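Local coordinates for protein yciO (Escherichia coli, PDB 1K7J) that is of unknown function but, as a SUA5-family protein and putative translation factor, may bind double-stranded RNA, at residues 152-155 with 159-162; 107-110 with 116-119; 23-28 with 134-139. One frame throughout, in Å; residues are numbered along the deposited sequence.

Contact 1. Residues 152-155 with 159-162; sequences FTES and EIKD
The extended backbone at E154 comes within 7.0 Å, CA to CA, of I160 near the start of helix 157-164, and three side chains fill the space between them. E154 points at the helix: its CG lies beside its own backbone N (chi1 -69°), and the chain then runs straight on, carrying the carboxylate up to that of E159. OE1 of E154 and OE1 of E159 are 2.6 Å apart, with the two side chains meeting at about a right angle and the carboxylate planes turned 48° from each other. R163 lies next to this acidic pair and makes a salt bridge through NE to E159 OE2, which would offset part of the negative charge; from E154 OE1 the same NE is distant, a weak pairing at most. I160 CG1 packs alongside E154, 3.9 Å from its CB and 3.6 Å from its OE1. An alanine here removes CG and the carboxylate, which is likely to leave E159 without its acidic partner and to thin the cover over I160 CG1, with only CB remaining against it. L145 touches both E154 and I160, and also pairs with the E154 backbone. The contact thus joins a loop to the first turns of the helix it leads into, within the beta-alpha-beta crossover that connects the parallel, non-adjacent strands 140-144 and 170-173.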
# COMPACT_ATOMS: atom_id res chain seq x y z
N PHE A 152 -9.60 12.01 0.68
CA PHE A 152 -10.14 10.77 1.23
C PHE A 152 -9.89 9.55 0.36
O PHE A 152 -9.70 9.67 -0.85
CB PHE A 152 -11.65 10.91 1.43
CG PHE A 152 -12.04 12.08 2.29
CD1 PHE A 152 -11.77 12.09 3.65
CD2 PHE A 152 -12.69 13.18 1.73
CE1 PHE A 152 -12.14 13.17 4.45
CE2 PHE A 152 -13.07 14.27 2.52
CZ PHE A 152 -12.79 14.27 3.89
N THR A 153 -9.88 8.38 0.99
CA THR A 153 -9.69 7.14 0.26
C THR A 153 -11.06 6.53 0.01
O THR A 153 -12.02 6.82 0.73
CB THR A 153 -8.88 6.10 1.07
OG1 THR A 153 -9.64 5.70 2.22
CG2 THR A 153 -7.56 6.67 1.51
N GLU A 154 -11.16 5.71 -1.03
CA GLU A 154 -12.42 5.04 -1.32
C GLU A 154 -12.59 4.01 -0.21
O GLU A 154 -11.62 3.37 0.20
CB GLU A 154 -12.37 4.37 -2.70
CG GLU A 154 -12.34 5.38 -3.84
CD GLU A 154 -12.45 4.75 -5.22
OE1 GLU A 154 -13.55 4.26 -5.58
OE2 GLU A 154 -11.43 4.73 -5.94
N SER A 155 -13.81 3.86 0.28
CA SER A 155 -14.05 2.94 1.39
C SER A 155 -15.22 1.98 1.19
O SER A 155 -15.39 1.05 1.97
CB SER A 155 -14.31 3.76 2.66
OG SER A 155 -15.45 4.58 2.50
N GLU A 159 -19.05 0.75 -4.40
CA GLU A 159 -18.79 1.98 -5.15
C GLU A 159 -17.53 1.76 -5.98
O GLU A 159 -17.44 2.18 -7.13
CB GLU A 159 -18.59 3.15 -4.18
CG GLU A 159 -18.33 4.52 -4.82
CD GLU A 159 -16.91 4.68 -5.34
OE1 GLU A 159 -15.96 4.36 -4.59
OE2 GLU A 159 -16.74 5.15 -6.49
N ILE A 160 -16.56 1.07 -5.39
CA ILE A 160 -15.31 0.77 -6.07
C ILE A 160 -15.57 -0.10 -7.30
O ILE A 160 -14.99 0.11 -8.36
CB ILE A 160 -14.32 0.07 -5.12
CG1 ILE A 160 -13.88 1.05 -4.02
CG2 ILE A 160 -13.12 -0.46 -5.89
CD1 ILE A 160 -13.00 0.45 -2.95
N LYS A 161 -16.45 -1.09 -7.14
CA LYS A 161 -16.80 -1.98 -8.24
C LYS A 161 -17.43 -1.18 -9.37
O LYS A 161 -17.09 -1.36 -10.54
CB LYS A 161 -17.76 -3.06 -7.74
CG LYS A 161 -18.17 -4.10 -8.79
CD LYS A 161 -19.00 -5.21 -8.13
CE LYS A 161 -19.39 -6.30 -9.12
NZ LYS A 161 -20.37 -5.83 -10.13
N ASP A 162 -18.35 -0.28 -9.03
CA ASP A 162 -19.02 0.53 -10.04
C ASP A 162 -18.04 1.41 -10.80
O ASP A 162 -18.18 1.61 -12.01
CB ASP A 162 -20.09 1.43 -9.40
CG ASP A 162 -21.23 0.65 -8.79
OD1 ASP A 162 -21.54 -0.45 -9.28
OD2 ASP A 162 -21.84 1.16 -7.82

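Contact 2. Residues 107-110 with 116-119; sequences VPRR and RKTI
V107 and I119 meet across the long connection between the antiparallel neighbours 97-102 and 118-122, where the returning chain re-enters the sheet. V107 CG1 lies 4.2 Å from I119 CD1, an apolar touch between two buried side chains that both also rest on L112 of the loop and on L67 of strand 66-68. I119 reaches V107 with its chain stretched out, CG1 set opposite the backbone N (chi1 -176°). Farther out, the meeting is of a different kind. R109 is extended all the way to NE, whereas K117 folds at chi2 (-57°), and the two side chains slant across each other until K117 NZ stands 3.1 Å from R109 NH2 and 3.4 Å from R109 NH1. These are all donors, so the approach offers no bond and probably costs some electrostatic energy. What holds the lysine end is its hydrogen bond to the carbonyl O of E114, in the loop between the two segments. Backbone hydrogen bonds pair I119 with L101 of strand 97-102 and K117 with G103 just beyond it. This is a beta-hairpin with a long connecting loop, V107 packing on I119 at the sheet and R109 and K117 meeting farther out.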
# COMPACT_ATOMS: atom_id res chain seq x y z
N VAL A 107 14.55 -2.88 -4.70
CA VAL A 107 13.50 -2.17 -5.41
C VAL A 107 13.87 -1.72 -6.82
O VAL A 107 14.89 -1.06 -7.01
CB VAL A 107 13.08 -0.90 -4.63
CG1 VAL A 107 11.84 -0.31 -5.26
CG2 VAL A 107 12.85 -1.24 -3.17
N PRO A 108 13.05 -2.08 -7.82
CA PRO A 108 13.33 -1.68 -9.20
C PRO A 108 13.45 -0.15 -9.26
O PRO A 108 12.65 0.57 -8.66
CB PRO A 108 12.11 -2.19 -9.95
CG PRO A 108 11.75 -3.43 -9.20
CD PRO A 108 11.89 -2.99 -7.76
N ARG A 109 14.44 0.33 -10.00
CA ARG A 109 14.68 1.76 -10.13
C ARG A 109 13.43 2.55 -10.50
O ARG A 109 13.19 3.64 -9.96
CB ARG A 109 15.77 2.01 -11.18
CG ARG A 109 16.16 3.46 -11.37
CD ARG A 109 17.19 3.61 -12.49
NE ARG A 109 17.52 5.01 -12.76
CZ ARG A 109 18.16 5.81 -11.91
NH1 ARG A 109 18.54 5.36 -10.72
NH2 ARG A 109 18.42 7.07 -12.26
N ARG A 110 12.63 2.01 -11.42
CA ARG A 110 11.41 2.69 -11.88
C ARG A 110 10.40 3.00 -10.78
O ARG A 110 9.54 3.87 -10.96
CB ARG A 110 10.73 1.85 -12.96
CG ARG A 110 10.39 0.43 -12.53
CD ARG A 110 9.86 -0.40 -13.68
NE ARG A 110 9.87 -1.82 -13.35
CZ ARG A 110 8.99 -2.41 -12.54
NH1 ARG A 110 8.01 -1.71 -11.99
NH2 ARG A 110 9.11 -3.71 -12.28
N ARG A 116 14.79 11.94 -5.53
CA ARG A 116 15.16 11.55 -4.18
C ARG A 116 15.42 10.05 -3.96
O ARG A 116 15.98 9.66 -2.93
CB ARG A 116 14.09 12.04 -3.20
CG ARG A 116 13.78 13.54 -3.35
CD ARG A 116 13.14 14.06 -2.08
NE ARG A 116 14.02 13.78 -0.95
CZ ARG A 116 13.60 13.36 0.24
NH1 ARG A 116 12.30 13.18 0.48
NH2 ARG A 116 14.49 13.10 1.19
N LYS A 117 15.03 9.22 -4.92
CA LYS A 117 15.21 7.77 -4.85
C LYS A 117 14.48 7.16 -3.66
O LYS A 117 14.90 6.15 -3.09
CB LYS A 117 16.70 7.43 -4.77
CG LYS A 117 17.57 8.11 -5.83
CD LYS A 117 17.09 7.80 -7.23
CE LYS A 117 17.91 8.56 -8.27
NZ LYS A 117 17.38 8.36 -9.65
N THR A 118 13.37 7.79 -3.30
CA THR A 118 12.57 7.33 -2.17
C THR A 118 11.34 6.55 -2.59
O THR A 118 10.99 6.49 -3.77
CB THR A 118 12.09 8.52 -1.33
OG1 THR A 118 11.42 9.46 -2.19
CG2 THR A 118 13.27 9.20 -0.65
N ILE A 119 10.69 5.95 -1.60
CA ILE A 119 9.47 5.19 -1.81
C ILE A 119 8.79 5.05 -0.45
O ILE A 119 9.47 5.02 0.58
CB ILE A 119 9.77 3.80 -2.44
CG1 ILE A 119 8.46 3.07 -2.75
CG2 ILE A 119 10.67 2.99 -1.52
CD1 ILE A 119 8.62 1.92 -3.73

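Contact 3. Residues 23-28 with 134-139; sequences IVRKGG and EALGEP
R25 reaches from the last turn of helix 14-25 to the end of helix 127-136 and bonds the carbonyl of L136. Its CG stands opposite its own carbonyl carbon (chi1 -78°), and from there to NE the chain is extended, which brings the guanidinium across to the other helix. NH2 donates to L136 O at 3.2 Å with an N-H...O angle of 155°; the donor sits well above the carbonyl plane. A135 O is nearer to R25 NH2, at 2.8 Å, but the angle is too poor for a bond. A water doubles the link: it lies in the guanidinium plane at the edge, accepts a weak bond from R25 NE at 3.3 Å and donates to L136 O at 3.0 Å. Two donors therefore grip this one carbonyl, and positive charge at the C-terminal end of a helix would be expected to suit the helix dipole.

L136 runs past R25 in the opposite sense. Chi1 (-178°) sets its CG anti to the backbone N, and CD1 then meets R25 CG and V24 CG1, each at 4.2 Å. V24 leans on I30 of the following strand, and A135 rests on I17, N18 and V21 of helix 14-25. Each helix end has a glycine of positive phi: G137 directly follows helix 127-136, whereas K26 intervenes before G27, the C-prime residue of a Schellman motif (G28 N to I23 O, G27 N to V24 O). The whole is helix-to-helix packing at two C-terminal ends, an arginine of one helix holding a terminal carbonyl of the other.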
# COMPACT_ATOMS: atom_id res chain seq x y z
N ILE A 23 -3.50 -14.14 -9.00
CA ILE A 23 -3.83 -13.10 -9.96
C ILE A 23 -2.70 -12.06 -9.95
O ILE A 23 -2.26 -11.59 -11.00
CB ILE A 23 -5.18 -12.43 -9.61
CG1 ILE A 23 -6.31 -13.41 -9.92
CG2 ILE A 23 -5.35 -11.12 -10.39
CD1 ILE A 23 -7.67 -13.01 -9.36
N VAL A 24 -2.21 -11.73 -8.76
CA VAL A 24 -1.11 -10.77 -8.63
C VAL A 24 0.16 -11.32 -9.29
O VAL A 24 0.85 -10.61 -10.01
CB VAL A 24 -0.82 -10.46 -7.14
CG1 VAL A 24 0.48 -9.66 -7.00
CG2 VAL A 24 -1.98 -9.68 -6.54
N ARG A 25 0.46 -12.60 -9.04
CA ARG A 25 1.65 -13.21 -9.61
C ARG A 25 1.63 -13.24 -11.14
O ARG A 25 2.68 -13.21 -11.78
CB ARG A 25 1.83 -14.63 -9.05
CG ARG A 25 2.42 -14.63 -7.65
CD ARG A 25 2.40 -16.00 -6.99
NE ARG A 25 3.10 -15.97 -5.70
CZ ARG A 25 2.98 -16.89 -4.75
NH1 ARG A 25 2.18 -17.93 -4.92
NH2 ARG A 25 3.67 -16.77 -3.62
N LYS A 26 0.44 -13.28 -11.72
CA LYS A 26 0.30 -13.31 -13.17
C LYS A 26 0.34 -11.91 -13.78
O LYS A 26 0.13 -11.74 -14.98
CB LYS A 26 -1.00 -14.02 -13.57
CG LYS A 26 -0.99 -15.51 -13.28
CD LYS A 26 -2.30 -16.16 -13.69
CE LYS A 26 -2.26 -17.66 -13.50
NZ LYS A 26 -1.22 -18.30 -14.35
N GLY A 27 0.60 -10.91 -12.94
CA GLY A 27 0.68 -9.54 -13.43
C GLY A 27 -0.60 -8.73 -13.36
O GLY A 27 -0.72 -7.70 -14.02
N GLY A 28 -1.56 -9.19 -12.57
CA GLY A 28 -2.82 -8.47 -12.46
C GLY A 28 -2.79 -7.31 -11.48
O GLY A 28 -1.92 -7.22 -10.61
N GLU A 134 1.47 -12.50 3.27
CA GLU A 134 2.04 -13.77 3.71
C GLU A 134 2.07 -14.76 2.55
O GLU A 134 3.05 -15.47 2.36
CB GLU A 134 1.22 -14.36 4.86
CG GLU A 134 1.84 -15.60 5.48
CD GLU A 134 0.97 -16.21 6.56
OE1 GLU A 134 0.40 -15.46 7.37
OE2 GLU A 134 0.86 -17.46 6.60
N ALA A 135 0.99 -14.80 1.78
CA ALA A 135 0.91 -15.72 0.65
C ALA A 135 1.82 -15.29 -0.50
O ALA A 135 2.42 -16.14 -1.17
CB ALA A 135 -0.53 -15.82 0.16
N LEU A 136 1.94 -13.98 -0.73
CA LEU A 136 2.78 -13.47 -1.81
C LEU A 136 4.26 -13.72 -1.53
O LEU A 136 5.02 -14.08 -2.44
CB LEU A 136 2.52 -11.98 -2.02
CG LEU A 136 3.29 -11.30 -3.16
CD1 LEU A 136 2.98 -11.98 -4.49
CD2 LEU A 136 2.90 -9.83 -3.22
N GLY A 137 4.68 -13.53 -0.28
CA GLY A 137 6.06 -13.78 0.07
C GLY A 137 7.01 -12.61 -0.05
O GLY A 137 8.19 -12.72 0.31
N GLU A 138 6.51 -11.50 -0.57
CA GLU A 138 7.31 -10.29 -0.71
C GLU A 138 6.36 -9.10 -0.73
O GLU A 138 5.14 -9.29 -0.74
CB GLU A 138 8.14 -10.33 -2.01
CG GLU A 138 7.32 -10.44 -3.29
CD GLU A 138 8.19 -10.32 -4.54
OE1 GLU A 138 9.42 -10.54 -4.44
OE2 GLU A 138 7.64 -10.02 -5.62
N PRO A 139 6.89 -7.87 -0.73
CA PRO A 139 6.03 -6.68 -0.74
C PRO A 139 5.17 -6.59 -1.99
O PRO A 139 5.48 -7.17 -3.02
CB PRO A 139 7.02 -5.52 -0.65
CG PRO A 139 8.17 -6.12 0.08
CD PRO A 139 8.30 -7.48 -0.57
O HOH W 1 5.49 -13.69 -5.40

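Contacts 1 and 2 lie on opposite sides of the chain's centre, their own centres 28 Å apart and their nearest atoms about 17 Å apart. Contact 3 touches neither: its centre is 22 Å from that of contact 1 and 20 Å from that of contact 2, and its closest atoms to contact 2 are about 8 Å away. In sequence, contact 2 falls wholly between the two segments of contact 3, and strand 118-122 leads on to helix 127-136, so one passage of chain serves both. Contact 1 comes later, past strand 140-144. Contact 2 joins a loop to a strand, contact 1 a loop to a helix, and contact 3 two helix ends distant in sequence.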